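Local coordinates for protein beta-galactosidase (Marinomonas sp. ef1, PDB 6Y2K) that probably hydrolyses terminal beta-galactose residues from beta-galactosides, as a cold-active glycoside hydrolase of family GH42 that assembles into hexamers, at residues A155-F160 with I193-L198; H291-A296 with G609-E614; Q427-A432 with V526-E531; E56-L61 with G129-V134. All blocks are in the same frame, centred on the assembly; numbering follows the deposited sequence.

Contact 1: residues A155-F160 with I193-L198; sequences ADLAAF and IELPNL
Leu-157 and Leu-195 face each other where the helical segment 155-160 comes nearest to the irregular segment 193-198, with their CA atoms 6.1 Å apart. The contact is mainly apolar. Leu-195 approaches with one branch: its CD2 methyl lies 3.9 Å from Leu-157 CB and 3.8 Å from Leu-157 CA, so it rests on the root of the opposing side chain. Leu-157 answers with its own methyls. With CG anti to the backbone N (chi1 -177°), the side chain leans over the loop backbone and places CD1 3.5 Å from Ile-193 O and 3.8 Å from Leu-195 N. One turn along the helix, Phe-160 and Ile-193 cross at about a right angle, and ring atom CE2 of Phe-160 comes 4.2 Å from Ile-193 CG2. The same ring turns its edge to Glu-194 O.

The polar groups play a different part, since their bonds are made with residues beyond the two segments. Glu-194 bends at chi2 (-70°), bringing OE1 to 3.8 Å from Leu-157 CD2, while OE2 forms a salt bridge with Lys-79 of the second subunit. Asp-156 binds Thr-107 through OD1, and the loop carbonyls of Ile-193 and Glu-194 are met by Arg-161 and His-207.

In the fold, both segments belong to the excursion that separates barrel strand 134-138 from the long helix 205-233. That helix backs the contact with Phe-211, which meets the Phe-160 ring edge-to-face and also touches Leu-195, so the loop is held between helices 154-168 and 205-233.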
loop_
_atom_site.group_PDB
_atom_site.type_symbol
_atom_site.label_atom_id
_atom_site.label_comp_id
_atom_site.label_asym_id
_atom_site.label_seq_id
_atom_site.Cartn_x
_atom_site.Cartn_y
_atom_site.Cartn_z
ATOM N N ALA A 155 -16.012 -19.179 49.604
ATOM C CA ALA A 155 -16.269 -20.611 49.389
ATOM C C ALA A 155 -15.199 -21.276 48.518
ATOM O O ALA A 155 -14.824 -22.419 48.764
ATOM C CB ALA A 155 -17.654 -20.820 48.785
ATOM N N ASP A 156 -14.704 -20.547 47.520
ATOM C CA ASP A 156 -13.659 -21.050 46.632
ATOM C C ASP A 156 -12.334 -21.228 47.383
ATOM O O ASP A 156 -11.611 -22.195 47.155
ATOM C CB ASP A 156 -13.447 -20.102 45.447
ATOM C CG ASP A 156 -14.729 -19.833 44.677
ATOM O OD1 ASP A 156 -15.180 -20.764 43.979
ATOM O OD2 ASP A 156 -15.267 -18.699 44.779
ATOM N N LEU A 157 -12.025 -20.284 48.265
ATOM C CA LEU A 157 -10.793 -20.345 49.061
ATOM C C LEU A 157 -10.848 -21.493 50.059
ATOM O O LEU A 157 -9.851 -22.189 50.253
ATOM C CB LEU A 157 -10.557 -19.037 49.798
ATOM C CG LEU A 157 -9.265 -18.927 50.628
ATOM C CD1 LEU A 157 -8.048 -19.336 49.824
ATOM C CD2 LEU A 157 -9.125 -17.503 51.122
ATOM N N ALA A 158 -12.015 -21.684 50.679
ATOM C CA ALA A 158 -12.216 -22.767 51.635
ATOM C C ALA A 158 -12.015 -24.124 50.969
ATOM O O ALA A 158 -11.303 -24.978 51.502
ATOM C CB ALA A 158 -13.595 -22.675 52.274
ATOM N N ALA A 159 -12.619 -24.307 49.795
ATOM C CA ALA A 159 -12.433 -25.538 49.023
ATOM C C ALA A 159 -10.977 -25.742 48.581
ATOM O O ALA A 159 -10.480 -26.872 48.592
ATOM C CB ALA A 159 -13.365 -25.558 47.816
ATOM N N PHE A 160 -10.300 -24.650 48.210
ATOM C CA PHE A 160 -8.901 -24.707 47.744
ATOM C C PHE A 160 -7.969 -25.178 48.861
ATOM O O PHE A 160 -7.157 -26.083 48.660
ATOM C CB PHE A 160 -8.476 -23.340 47.187
ATOM C CG PHE A 160 -7.109 -23.310 46.527
ATOM C CD1 PHE A 160 -6.680 -24.326 45.670
ATOM C CD2 PHE A 160 -6.267 -22.207 46.724
ATOM C CE1 PHE A 160 -5.435 -24.258 45.052
ATOM C CE2 PHE A 160 -5.024 -22.130 46.096
ATOM C CZ PHE A 160 -4.609 -23.156 45.255
ATOM N N ILE A 193 -2.646 -19.620 52.933
ATOM C CA ILE A 193 -2.655 -19.519 51.480
ATOM C C ILE A 193 -3.912 -18.759 51.043
ATOM O O ILE A 193 -5.008 -19.025 51.533
ATOM C CB ILE A 193 -2.592 -20.910 50.804
ATOM C CG1 ILE A 193 -1.288 -21.637 51.195
ATOM C CG2 ILE A 193 -2.684 -20.761 49.292
ATOM C CD1 ILE A 193 -1.208 -23.084 50.766
ATOM N N GLU A 194 -3.729 -17.794 50.143
ATOM C CA GLU A 194 -4.818 -16.973 49.626
ATOM C C GLU A 194 -5.159 -17.387 48.195
ATOM O O GLU A 194 -4.480 -18.211 47.583
ATOM C CB GLU A 194 -4.420 -15.484 49.655
ATOM C CG GLU A 194 -4.078 -14.918 51.031
ATOM C CD GLU A 194 -5.259 -14.772 51.985
ATOM O OE1 GLU A 194 -6.431 -14.852 51.555
ATOM O OE2 GLU A 194 -4.996 -14.567 53.194
ATOM N N LEU A 195 -6.227 -16.794 47.665
ATOM C CA LEU A 195 -6.557 -16.919 46.248
ATOM C C LEU A 195 -5.460 -16.217 45.431
ATOM O O LEU A 195 -4.818 -15.291 45.945
ATOM C CB LEU A 195 -7.930 -16.288 45.965
ATOM C CG LEU A 195 -9.123 -16.928 46.685
ATOM C CD1 LEU A 195 -10.353 -16.031 46.598
ATOM C CD2 LEU A 195 -9.402 -18.318 46.117
ATOM N N PRO A 196 -5.218 -16.668 44.177
ATOM C CA PRO A 196 -4.175 -16.067 43.339
ATOM C C PRO A 196 -4.538 -14.756 42.615
ATOM O O PRO A 196 -3.705 -14.245 41.861
ATOM C CB PRO A 196 -3.890 -17.166 42.319
ATOM C CG PRO A 196 -5.198 -17.838 42.150
ATOM C CD PRO A 196 -5.821 -17.843 43.516
ATOM N N ASN A 197 -5.734 -14.210 42.832
ATOM C CA ASN A 197 -6.100 -12.920 42.233
ATOM C C ASN A 197 -5.710 -11.753 43.146
ATOM O O ASN A 197 -5.389 -11.945 44.320
ATOM C CB ASN A 197 -7.597 -12.862 41.909
ATOM C CG ASN A 197 -8.465 -12.845 43.151
ATOM O OD1 ASN A 197 -8.174 -13.545 44.129
ATOM N ND2 ASN A 197 -9.535 -12.041 43.123
ATOM N N LEU A 198 -5.733 -10.543 42.590
ATOM C CA LEU A 198 -5.468 -9.313 43.353
ATOM C C LEU A 198 -4.118 -9.306 44.105
ATOM O O LEU A 198 -3.985 -8.696 45.165
ATOM C CB LEU A 198 -6.635 -9.012 44.308
ATOM C CG LEU A 198 -7.983 -8.752 43.624
ATOM C CD1 LEU A 198 -9.073 -8.586 44.668
ATOM C CD2 LEU A 198 -7.911 -7.525 42.726
#

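Contact 2: residues H291-A296 with G609-E614; sequences HPDAGA and GVRVRE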
loop_
_atom_site.group_PDB
_atom_site.type_symbol
_atom_site.label_atom_id
_atom_site.label_comp_id
_atom_site.label_asym_id
_atom_site.label_seq_id
_atom_site.Cartn_x
_atom_site.Cartn_y
_atom_site.Cartn_z
ATOM N N HIS A 291 -15.306 -21.179 10.069
ATOM C CA HIS A 291 -14.044 -21.733 9.602
ATOM C C HIS A 291 -14.246 -23.228 9.337
ATOM O O HIS A 291 -14.990 -23.881 10.076
ATOM C CB HIS A 291 -12.930 -21.506 10.629
ATOM C CG HIS A 291 -11.579 -21.931 10.157
ATOM N ND1 HIS A 291 -11.087 -23.205 10.361
ATOM C CD2 HIS A 291 -10.609 -21.251 9.500
ATOM C CE1 HIS A 291 -9.876 -23.292 9.835
ATOM N NE2 HIS A 291 -9.561 -22.120 9.308
ATOM N N PRO A 292 -13.614 -23.777 8.277
ATOM C CA PRO A 292 -13.834 -25.205 7.930
ATOM C C PRO A 292 -13.574 -26.248 9.028
ATOM O O PRO A 292 -14.120 -27.360 8.952
ATOM C CB PRO A 292 -12.858 -25.419 6.779
ATOM C CG PRO A 292 -12.815 -24.091 6.111
ATOM C CD PRO A 292 -12.802 -23.109 7.242
ATOM N N ASP A 293 -12.763 -25.891 10.030
ATOM C CA ASP A 293 -12.432 -26.765 11.160
ATOM C C ASP A 293 -13.044 -26.384 12.513
ATOM O O ASP A 293 -12.728 -27.014 13.528
ATOM C CB ASP A 293 -10.911 -26.842 11.291
ATOM C CG ASP A 293 -10.258 -27.264 10.007
ATOM O OD1 ASP A 293 -10.772 -28.242 9.386
ATOM O OD2 ASP A 293 -9.269 -26.607 9.587
ATOM N N ALA A 294 -13.932 -25.394 12.534
ATOM C CA ALA A 294 -14.480 -24.895 13.789
ATOM C C ALA A 294 -15.341 -25.956 14.476
ATOM O O ALA A 294 -15.212 -26.185 15.678
ATOM C CB ALA A 294 -15.282 -23.624 13.551
ATOM N N GLY A 295 -16.202 -26.607 13.698
ATOM C CA GLY A 295 -17.012 -27.720 14.198
ATOM C C GLY A 295 -16.180 -28.979 14.348
ATOM O O GLY A 295 -16.170 -29.603 15.407
ATOM N N ALA A 296 -15.486 -29.325 13.265
ATOM C CA ALA A 296 -14.635 -30.514 13.177
ATOM C C ALA A 296 -13.716 -30.724 14.371
ATOM O O ALA A 296 -13.678 -31.815 14.938
ATOM C CB ALA A 296 -13.817 -30.466 11.892
ATOM N N GLY A 609 -10.861 -24.486 1.134
ATOM C CA GLY A 609 -12.213 -24.519 1.680
ATOM C C GLY A 609 -12.909 -25.872 1.643
ATOM O O GLY A 609 -14.052 -25.981 2.081
ATOM N N VAL A 610 -12.229 -26.900 1.136
ATOM C CA VAL A 610 -12.800 -28.243 1.015
ATOM C C VAL A 610 -12.278 -29.132 2.145
ATOM O O VAL A 610 -11.138 -28.996 2.588
ATOM C CB VAL A 610 -12.496 -28.859 -0.376
ATOM C CG1 VAL A 610 -12.932 -30.321 -0.457
ATOM C CG2 VAL A 610 -13.193 -28.052 -1.463
ATOM N N ARG A 611 -13.149 -30.005 2.637
ATOM C CA ARG A 611 -12.824 -30.943 3.694
ATOM C C ARG A 611 -13.494 -32.265 3.368
ATOM O O ARG A 611 -14.510 -32.290 2.670
ATOM C CB ARG A 611 -13.325 -30.428 5.045
ATOM C CG ARG A 611 -12.652 -29.148 5.541
ATOM C CD ARG A 611 -11.218 -29.438 5.951
ATOM N NE ARG A 611 -10.575 -28.309 6.606
ATOM C CZ ARG A 611 -9.995 -27.282 5.982
ATOM N NH1 ARG A 611 -9.985 -27.186 4.651
ATOM N NH2 ARG A 611 -9.433 -26.320 6.701
ATOM N N VAL A 612 -12.904 -33.342 3.882
ATOM C CA VAL A 612 -13.383 -34.706 3.684
ATOM C C VAL A 612 -13.227 -35.482 4.995
ATOM O O VAL A 612 -12.310 -35.228 5.790
ATOM C CB VAL A 612 -12.611 -35.419 2.548
ATOM C CG1 VAL A 612 -13.024 -36.882 2.416
ATOM C CG2 VAL A 612 -12.859 -34.728 1.226
ATOM N N ARG A 613 -14.142 -36.410 5.229
ATOM C CA ARG A 613 -14.015 -37.347 6.343
ATOM C C ARG A 613 -14.711 -38.657 5.970
ATOM O O ARG A 613 -15.665 -38.648 5.189
ATOM C CB ARG A 613 -14.598 -36.756 7.638
ATOM C CG ARG A 613 -14.099 -37.474 8.876
ATOM C CD ARG A 613 -14.512 -36.823 10.190
ATOM N NE ARG A 613 -13.706 -37.382 11.267
ATOM C CZ ARG A 613 -13.860 -38.591 11.811
ATOM N NH1 ARG A 613 -13.008 -38.988 12.756
ATOM N NH2 ARG A 613 -14.848 -39.413 11.435
ATOM N N GLU A 614 -14.208 -39.767 6.510
ATOM C CA GLU A 614 -14.762 -41.098 6.244
ATOM C C GLU A 614 -15.415 -41.719 7.471
ATOM O O GLU A 614 -14.939 -41.543 8.590
ATOM C CB GLU A 614 -13.664 -42.043 5.767
ATOM C CG GLU A 614 -12.964 -41.572 4.505
ATOM C CD GLU A 614 -12.022 -42.612 3.915
ATOM O OE1 GLU A 614 -11.541 -42.376 2.790
ATOM O OE2 GLU A 614 -11.769 -43.663 4.559
#
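Pro-292 and Gly-609 bring the two backbones nearest, their CA atoms 6.5 Å apart, where a type I turn from His-291 to Ala-294 faces the start of strand 610-615. The contact is carried by Arg-611, whose chain bends at chi2 (-71°) and turns its guanidinium back toward the turn. Asp-293 takes this group side-on: NE bonds to OD1 of Asp-293 at 2.8 Å, and NH2 of Arg-611 bonds to Asp-293 OD2 at 2.9 Å. Both bonds are nearly straight (173° for the first) and lie close to the guanidinium plane, yet the carboxylate is met on its syn sides somewhat out of its own plane, the two planes being 35° apart. The third nitrogen, NH1 of Arg-611, binds the carbonyl O of Val-610 at 3.0 Å. Over one face, Pro-292 CB sits 3.5 Å from Arg-611 CZ, above the centre of the group. Within the turn, His-291 ND1 accepts the backbone N of Asp-293 at 3.2 Å, while its NE2 is bonded to Glu-444. A leucine in place of Arg-611 would probably leave Asp-293 OD2 without this salt-bridge partner, the Val-610 carbonyl without the guanidinium, and Pro-292 CB without the flat group it lies over.

Asp-293 OD1 has a second cation in Arg-447 of helix 435-448. A buried carboxylate shared by two arginines is likely to stay ionised. The pair thus ties a turn of the barrel domain to the small antiparallel sheet near the C terminus through a salt bridge, and three bonds and Pro-292 CB against one face help fix the guanidinium's rotation.

Contact 3: residues Q427-A432 with V526-E531; sequences QPQSRA and VDALPE
Ser-430 meets Leu-529 through a short bond from OG to the carbonyl O of Leu-529, 2.8 Å long, in which the serine is the donor. Its conformation explains this: OG lies anti to the backbone N (chi1 169°), swung across to the strand end. The hydroxyl approaches from above the carbonyl plane, 47° out of it. The same OG receives a weak bond from Ala-432 N at 3.3 Å, the pairing of an ST turn, so one hydroxyl serves both its own loop and the other segment. Beside it, Ser-430 CB packs 3.9 Å from Ala-528 CB. Gln-429, extended at chi1 (179°), sets CG 4.1 Å from Ala-528 CB, and its bend at chi2 turns the amide toward a water. Gln-429 NE2 binds that water at 3.0 Å, the water donates to Val-526 O at 2.7 Å, and the same NE2 also bonds to Val-320 O of the second subunit. An alanine in place of Ser-430 would probably leave the Leu-529 carbonyl without this donor and the loop without its weak internal turn bond.

Here a loop between two helices is fastened to the end of strand 521-528, which pairs antiparallel with 549-555. Both segments lie in the trimerisation domain, and His-325 of the second subunit packs on Ser-430 and Pro-530, making this an intersubunit site.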
loop_
_atom_site.group_PDB
_atom_site.type_symbol
_atom_site.label_atom_id
_atom_site.label_comp_id
_atom_site.label_asym_id
_atom_site.label_seq_id
_atom_site.Cartn_x
_atom_site.Cartn_y
_atom_site.Cartn_z
ATOM N N GLN A 427 1.722 -19.327 31.750
ATOM C CA GLN A 427 2.926 -18.632 31.249
ATOM C C GLN A 427 3.145 -18.987 29.776
ATOM O O GLN A 427 3.858 -19.950 29.459
ATOM C CB GLN A 427 4.175 -18.974 32.073
ATOM C CG GLN A 427 4.156 -18.414 33.489
ATOM C CD GLN A 427 5.529 -18.404 34.153
ATOM O OE1 GLN A 427 6.411 -19.203 33.804
ATOM N NE2 GLN A 427 5.721 -17.493 35.112
ATOM N N PRO A 428 2.511 -18.223 28.868
ATOM C CA PRO A 428 2.720 -18.478 27.441
ATOM C C PRO A 428 4.134 -18.144 26.988
ATOM O O PRO A 428 4.608 -18.749 26.020
ATOM C CB PRO A 428 1.673 -17.580 26.763
ATOM C CG PRO A 428 1.444 -16.478 27.726
ATOM C CD PRO A 428 1.572 -17.106 29.092
ATOM N N GLN A 429 4.773 -17.180 27.664
ATOM C CA GLN A 429 6.196 -16.839 27.506
ATOM C C GLN A 429 6.506 -16.052 26.214
ATOM O O GLN A 429 7.388 -15.177 26.232
ATOM C CB GLN A 429 7.098 -18.069 27.727
ATOM C CG GLN A 429 8.599 -17.852 27.556
ATOM C CD GLN A 429 9.208 -16.855 28.528
ATOM O OE1 GLN A 429 8.656 -16.570 29.597
ATOM N NE2 GLN A 429 10.388 -16.339 28.171
ATOM N N SER A 430 5.809 -16.358 25.116
ATOM C CA SER A 430 5.530 -15.376 24.068
ATOM C C SER A 430 4.028 -15.128 24.075
ATOM O O SER A 430 3.253 -16.093 24.036
ATOM C CB SER A 430 5.933 -15.880 22.683
ATOM O OG SER A 430 5.426 -15.009 21.683
ATOM N N ARG A 431 3.616 -13.858 24.087
ATOM C CA ARG A 431 2.191 -13.526 24.104
ATOM C C ARG A 431 1.476 -13.994 22.822
ATOM O O ARG A 431 0.257 -14.176 22.820
ATOM C CB ARG A 431 1.984 -12.022 24.330
ATOM C CG ARG A 431 0.542 -11.638 24.639
ATOM C CD ARG A 431 0.446 -10.250 25.251
ATOM N NE ARG A 431 1.083 -10.206 26.562
ATOM C CZ ARG A 431 1.206 -9.111 27.299
ATOM N NH1 ARG A 431 0.723 -7.955 26.861
ATOM N NH2 ARG A 431 1.815 -9.177 28.474
ATOM N N ALA A 432 2.226 -14.192 21.738
ATOM C CA ALA A 432 1.662 -14.710 20.487
ATOM C C ALA A 432 1.395 -16.227 20.513
ATOM O O ALA A 432 0.755 -16.745 19.599
ATOM C CB ALA A 432 2.577 -14.362 19.321
ATOM N N VAL A 526 14.974 -20.964 25.105
ATOM C CA VAL A 526 13.877 -20.614 24.201
ATOM C C VAL A 526 13.998 -19.169 23.698
ATOM O O VAL A 526 14.201 -18.250 24.481
ATOM C CB VAL A 526 12.509 -20.748 24.911
ATOM C CG1 VAL A 526 11.362 -20.351 23.984
ATOM C CG2 VAL A 526 12.286 -22.172 25.413
ATOM N N ASP A 527 13.840 -19.004 22.388
ATOM C CA ASP A 527 13.694 -17.720 21.715
ATOM C C ASP A 527 12.178 -17.527 21.515
ATOM O O ASP A 527 11.570 -18.183 20.655
ATOM C CB ASP A 527 14.473 -17.780 20.387
ATOM C CG ASP A 527 14.400 -16.503 19.564
ATOM O OD1 ASP A 527 14.318 -15.402 20.130
ATOM O OD2 ASP A 527 14.468 -16.596 18.318
ATOM N N ALA A 528 11.570 -16.680 22.351
ATOM C CA ALA A 528 10.126 -16.478 22.361
ATOM C C ALA A 528 9.822 -15.180 21.619
ATOM O O ALA A 528 10.257 -14.103 22.038
ATOM C CB ALA A 528 9.607 -16.444 23.789
ATOM N N LEU A 529 9.085 -15.298 20.510
ATOM C CA LEU A 529 9.080 -14.275 19.458
ATOM C C LEU A 529 7.761 -13.521 19.254
ATOM O O LEU A 529 6.675 -14.101 19.392
ATOM C CB LEU A 529 9.481 -14.922 18.124
ATOM C CG LEU A 529 10.933 -15.384 17.983
ATOM C CD1 LEU A 529 11.092 -16.261 16.748
ATOM C CD2 LEU A 529 11.905 -14.209 17.940
ATOM N N PRO A 530 7.857 -12.224 18.875
ATOM C CA PRO A 530 6.682 -11.499 18.433
ATOM C C PRO A 530 6.342 -11.888 16.996
ATOM O O PRO A 530 7.173 -12.493 16.292
ATOM C CB PRO A 530 7.132 -10.037 18.507
ATOM C CG PRO A 530 8.596 -10.089 18.202
ATOM C CD PRO A 530 9.081 -11.402 18.756
ATOM N N GLU A 531 5.142 -11.510 16.561
ATOM C CA GLU A 531 4.646 -11.829 15.211
ATOM C C GLU A 531 5.548 -11.280 14.095
ATOM O O GLU A 531 5.675 -11.897 13.027
ATOM C CB GLU A 531 3.215 -11.289 15.050
ATOM C CG GLU A 531 2.479 -11.725 13.782
ATOM C CD GLU A 531 2.108 -13.204 13.756
ATOM O OE1 GLU A 531 2.005 -13.851 14.811
ATOM O OE2 GLU A 531 1.902 -13.727 12.653
HETATM O O HOH W 1 12.383 -16.868 25.984
#

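Contact 4: residues E56-L61 with G129-V134; sequences ESLDIL and GHHPAV
His-131 lies against Leu-58 and Asp-59 at the outside of the TIM barrel, where helix 52-63 passes the loop that leads from helix 111-128 into strand 134-138. Taking segment 129-134 in order, His-131 is the first to touch. With CG anti to the backbone N (chi1 -166°), its ring reaches toward the helix. Leu-58 CB lies over the ring face, 4.1 Å from the centroid and 29° off the normal, a CH-pi contact. At the ring edge, NE2 of His-131 gives a weak, bent bond to Asp-59 OD1 (3.1 Å, 129°), and that oxygen also binds a glycerol probably left from crystallisation. On the ring's other nitrogen, ND1 accepts Ala-133 N at 3.1 Å, in the ring plane; this bond, with the weaker one at NE2, probably helps hold the ring's rotation, and the pattern is consistent with a proton on NE2.

The chain turns at Pro-132 within the type I turn from His-131 to Val-134. Ala-133 then packs its CB 3.6 Å from Leu-58 O, while its backbone pairs with Val-68 of the neighbouring barrel strand 67-71. Val-134, entering strand 134-138, finishes the contact: its CG2 methyl meets the CD1 methyl of Leu-58 at 4.3 Å.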
loop_
_atom_site.group_PDB
_atom_site.type_symbol
_atom_site.label_atom_id
_atom_site.label_comp_id
_atom_site.label_asym_id
_atom_site.label_seq_id
_atom_site.Cartn_x
_atom_site.Cartn_y
_atom_site.Cartn_z
ATOM N N GLU A 56 -47.731 -32.524 31.615
ATOM C CA GLU A 56 -48.512 -32.444 30.384
ATOM C C GLU A 56 -47.658 -32.358 29.128
ATOM O O GLU A 56 -47.975 -32.997 28.124
ATOM C CB GLU A 56 -49.484 -31.268 30.431
ATOM C CG GLU A 56 -50.585 -31.473 31.460
ATOM C CD GLU A 56 -51.454 -30.250 31.691
ATOM O OE1 GLU A 56 -51.255 -29.193 31.040
ATOM O OE2 GLU A 56 -52.347 -30.354 32.553
ATOM N N SER A 57 -46.591 -31.561 29.184
ATOM C CA SER A 57 -45.685 -31.404 28.041
ATOM C C SER A 57 -45.018 -32.722 27.657
ATOM O O SER A 57 -44.978 -33.068 26.480
ATOM C CB SER A 57 -44.617 -30.327 28.318
ATOM O OG SER A 57 -43.688 -30.244 27.251
ATOM N N LEU A 58 -44.504 -33.454 28.641
ATOM C CA LEU A 58 -43.860 -34.736 28.368
ATOM C C LEU A 58 -44.849 -35.724 27.730
ATOM O O LEU A 58 -44.481 -36.438 26.802
ATOM C CB LEU A 58 -43.258 -35.344 29.632
ATOM C CG LEU A 58 -42.079 -34.619 30.292
ATOM C CD1 LEU A 58 -41.711 -35.303 31.598
ATOM C CD2 LEU A 58 -40.875 -34.571 29.371
ATOM N N ASP A 59 -46.097 -35.746 28.205
ATOM C CA ASP A 59 -47.119 -36.628 27.602
ATOM C C ASP A 59 -47.415 -36.266 26.144
ATOM O O ASP A 59 -47.507 -37.155 25.301
ATOM C CB ASP A 59 -48.420 -36.661 28.433
ATOM C CG ASP A 59 -48.290 -37.488 29.722
ATOM O OD1 ASP A 59 -47.277 -38.202 29.926
ATOM O OD2 ASP A 59 -49.224 -37.422 30.547
ATOM N N ILE A 60 -47.531 -34.974 25.841
ATOM C CA ILE A 60 -47.782 -34.520 24.468
ATOM C C ILE A 60 -46.626 -34.914 23.534
ATOM O O ILE A 60 -46.859 -35.461 22.450
ATOM C CB ILE A 60 -48.083 -33.001 24.409
ATOM C CG1 ILE A 60 -49.478 -32.733 24.998
ATOM C CG2 ILE A 60 -48.006 -32.460 22.977
ATOM C CD1 ILE A 60 -49.742 -31.297 25.387
ATOM N N LEU A 61 -45.391 -34.662 23.974
ATOM C CA LEU A 61 -44.201 -35.033 23.203
ATOM C C LEU A 61 -44.128 -36.554 22.985
ATOM O O LEU A 61 -43.846 -37.005 21.874
ATOM C CB LEU A 61 -42.924 -34.521 23.889
ATOM C CG LEU A 61 -42.792 -32.994 23.977
ATOM C CD1 LEU A 61 -41.691 -32.594 24.950
ATOM C CD2 LEU A 61 -42.546 -32.387 22.599
ATOM N N GLY A 129 -37.832 -39.863 36.471
ATOM C CA GLY A 129 -36.766 -40.807 36.137
ATOM C C GLY A 129 -37.205 -42.076 35.420
ATOM O O GLY A 129 -36.390 -42.702 34.731
ATOM N N HIS A 130 -38.476 -42.461 35.583
ATOM C CA HIS A 130 -39.052 -43.624 34.870
ATOM C C HIS A 130 -40.189 -43.273 33.909
ATOM O O HIS A 130 -40.909 -44.153 33.445
ATOM C CB HIS A 130 -39.503 -44.681 35.887
ATOM C CG HIS A 130 -38.383 -45.205 36.728
ATOM N ND1 HIS A 130 -38.499 -45.400 38.086
ATOM C CD2 HIS A 130 -37.115 -45.550 36.408
ATOM C CE1 HIS A 130 -37.354 -45.855 38.564
ATOM N NE2 HIS A 130 -36.495 -45.951 37.566
ATOM N N HIS A 131 -40.323 -41.994 33.573
ATOM C CA HIS A 131 -41.330 -41.552 32.624
ATOM C C HIS A 131 -40.944 -42.101 31.240
ATOM O O HIS A 131 -39.773 -42.004 30.858
ATOM C CB HIS A 131 -41.400 -40.026 32.617
ATOM C CG HIS A 131 -42.609 -39.478 31.934
ATOM N ND1 HIS A 131 -42.795 -39.566 30.576
ATOM C CD2 HIS A 131 -43.690 -38.822 32.420
ATOM C CE1 HIS A 131 -43.947 -39.003 30.254
ATOM N NE2 HIS A 131 -44.507 -38.542 31.356
ATOM N N PRO A 132 -41.907 -42.701 30.495
ATOM C CA PRO A 132 -41.558 -43.322 29.211
ATOM C C PRO A 132 -41.108 -42.360 28.102
ATOM O O PRO A 132 -40.486 -42.798 27.139
ATOM C CB PRO A 132 -42.848 -44.061 28.798
ATOM C CG PRO A 132 -43.941 -43.377 29.539
ATOM C CD PRO A 132 -43.334 -42.896 30.830
ATOM N N ALA A 133 -41.451 -41.081 28.223
ATOM C CA ALA A 133 -40.934 -40.026 27.333
ATOM C C ALA A 133 -39.450 -39.709 27.541
ATOM O O ALA A 133 -38.791 -39.279 26.608
ATOM C CB ALA A 133 -41.749 -38.736 27.490
ATOM N N VAL A 134 -38.931 -39.897 28.750
ATOM C CA VAL A 134 -37.584 -39.425 29.084
ATOM C C VAL A 134 -36.544 -40.463 28.678
ATOM O O VAL A 134 -36.470 -41.542 29.265
ATOM C CB VAL A 134 -37.460 -39.061 30.578
ATOM C CG1 VAL A 134 -36.035 -38.633 30.930
ATOM C CG2 VAL A 134 -38.442 -37.953 30.929
#

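Overall arrangement
Along the chain, contact 4 closes before contact 1 opens, and contact 3 falls between the two halves of contact 2. Contacts 1 and 4 both belong to the TIM-barrel domain, yet their centres are about 43 Å apart. Contact 3, in the trimerisation domain, is farthest from contact 4, at about 54 Å between centres and on the other side of the chain's centre. It approaches contact 1 to about 12 Å between nearest atoms, and both touch the second subunit. Contact 2, about 15 Å from contact 3 by nearest atoms, joins barrel and C-terminal sheet within one chain. Contact 4 borders strand beginnings, whereas TIM-barrel active sites lie at strand C-terminal ends.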